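Local coordinates for protein Pbp related beta-lactamase (PDB 2QMI) that probably acts as a serine peptidase of the penicillin-binding protein and beta-lactamase family, assembling into a self-compartmentalizing octamer, at residues Pro191-Asn195 and Leu244-Met250. Numbering follows the deposited sequence.
Sequences PLGMN and LAKYLKM
The Schellman motif that closes helix 180-189 delivers Leu192, Gly193 and Met194 onto the flank of helix 241-252. Gly193, the C-prime residue of the motif, has positive phi (81°), and its carbonyl receives the one direct hydrogen bond of the contact, from Lys246 NZ to Gly193 O at 3.0 Å. The lysine chain runs fully extended beyond CG, laying its CD alongside the carbonyls of Leu192 and Gly193, and the ammonium arrives above the plane of the Gly193 carbonyl, 44° out of it. A water accepts from Asn195 N and, weakly, from Lys246 NZ.

Deeper in, Leu192 CD2 meets the edge of the ring, 3.7 Å from Tyr247 CD1, while Leu192 CD1 lies 4.3 Å from Met250 SD. Met194 bends at chi3 (79°), which brings its CE within 3.8 Å of Tyr247 CB; Met194 SD sits 5.3 Å from the Tyr247 ring centroid, an oblique Met-aromatic contact. Beyond the contact, Tyr247 stacks on Phe64 and its hydroxyl hydrogen-bonds Ser63 and Tyr251, which probably holds the tyrosine that Leu192 and Met194 pack against. An apolar interior thus joins loop to helix, and an exposed lysine ties the solvent side to the Gly193 carbonyl, probably favoured there by the partial negative charge of a helix C-terminus.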
# COMPACT_ATOMS: atom_id res chain seq x y z
N PRO A 191 20.29 49.48 29.00
CA PRO A 191 20.85 49.79 30.32
C PRO A 191 21.43 48.57 31.02
O PRO A 191 22.24 48.69 31.94
CB PRO A 191 19.66 50.39 31.07
CG PRO A 191 18.46 49.83 30.36
CD PRO A 191 18.88 49.89 28.92
N LEU A 192 21.01 47.38 30.58
CA LEU A 192 21.50 46.14 31.18
C LEU A 192 22.68 45.57 30.39
O LEU A 192 23.28 44.57 30.78
CB LEU A 192 20.37 45.10 31.24
CG LEU A 192 19.94 44.61 32.62
CD1 LEU A 192 19.84 45.76 33.61
CD2 LEU A 192 18.59 43.89 32.49
N GLY A 193 23.01 46.20 29.27
CA GLY A 193 24.13 45.76 28.45
C GLY A 193 23.88 44.59 27.50
O GLY A 193 24.83 44.04 26.94
N MET A 194 22.62 44.22 27.32
CA MET A 194 22.25 43.12 26.44
C MET A 194 22.18 43.61 25.00
O MET A 194 21.10 43.95 24.51
CB MET A 194 20.91 42.54 26.88
CG MET A 194 21.01 41.83 28.23
SD MET A 194 19.49 41.82 29.17
CE MET A 194 18.59 40.47 28.33
N ASN A 195 23.33 43.63 24.34
CA ASN A 195 23.43 44.11 22.97
C ASN A 195 23.20 43.05 21.90
O ASN A 195 23.32 43.34 20.71
CB ASN A 195 24.79 44.77 22.75
CG ASN A 195 25.08 45.85 23.78
OD1 ASN A 195 24.32 46.80 23.94
ND2 ASN A 195 26.20 45.70 24.49
N LEU A 244 21.36 36.68 28.90
CA LEU A 244 20.41 36.35 29.96
C LEU A 244 21.12 36.27 31.31
O LEU A 244 20.49 36.41 32.36
CB LEU A 244 19.71 35.02 29.65
CG LEU A 244 18.85 35.05 28.39
CD1 LEU A 244 18.29 33.66 28.10
CD2 LEU A 244 17.72 36.07 28.56
N ALA A 245 22.43 36.05 31.28
CA ALA A 245 23.21 36.00 32.53
C ALA A 245 23.23 37.41 33.11
O ALA A 245 23.00 37.61 34.30
CB ALA A 245 24.63 35.51 32.26
N LYS A 246 23.51 38.40 32.25
CA LYS A 246 23.54 39.79 32.67
C LYS A 246 22.16 40.14 33.22
O LYS A 246 22.04 40.88 34.19
CB LYS A 246 23.84 40.70 31.48
CG LYS A 246 25.22 40.52 30.87
CD LYS A 246 25.36 41.35 29.61
CE LYS A 246 26.74 41.20 29.02
NZ LYS A 246 26.84 41.90 27.71
N TYR A 247 21.14 39.59 32.57
CA TYR A 247 19.75 39.81 32.95
C TYR A 247 19.46 39.21 34.33
O TYR A 247 18.82 39.85 35.17
CB TYR A 247 18.82 39.20 31.90
CG TYR A 247 17.35 39.40 32.16
CD1 TYR A 247 16.81 40.68 32.26
CD2 TYR A 247 16.49 38.31 32.30
CE1 TYR A 247 15.45 40.87 32.49
CE2 TYR A 247 15.13 38.49 32.52
CZ TYR A 247 14.62 39.77 32.62
OH TYR A 247 13.28 39.95 32.85
N LEU A 248 19.93 37.99 34.54
CA LEU A 248 19.73 37.31 35.82
C LEU A 248 20.48 38.06 36.92
O LEU A 248 19.98 38.21 38.03
CB LEU A 248 20.22 35.86 35.73
CG LEU A 248 19.23 34.90 35.08
CD1 LEU A 248 19.90 33.59 34.67
CD2 LEU A 248 18.10 34.64 36.05
N LYS A 249 21.67 38.55 36.58
CA LYS A 249 22.53 39.29 37.52
C LYS A 249 21.75 40.41 38.21
O LYS A 249 21.88 40.63 39.42
CB LYS A 249 23.73 39.87 36.76
CG LYS A 249 24.75 40.64 37.59
CD LYS A 249 25.94 41.08 36.71
CE LYS A 249 27.00 41.85 37.51
NZ LYS A 249 27.52 41.07 38.69
N MET A 250 20.91 41.10 37.45
CA MET A 250 20.12 42.20 37.99
C MET A 250 19.21 41.72 39.12
O MET A 250 19.19 42.32 40.20
CB MET A 250 19.26 42.83 36.89
CG MET A 250 18.56 44.09 37.34
SD MET A 250 17.00 44.36 36.49
CE MET A 250 15.96 43.20 37.37
O HOH W 1 25.76 41.51 24.79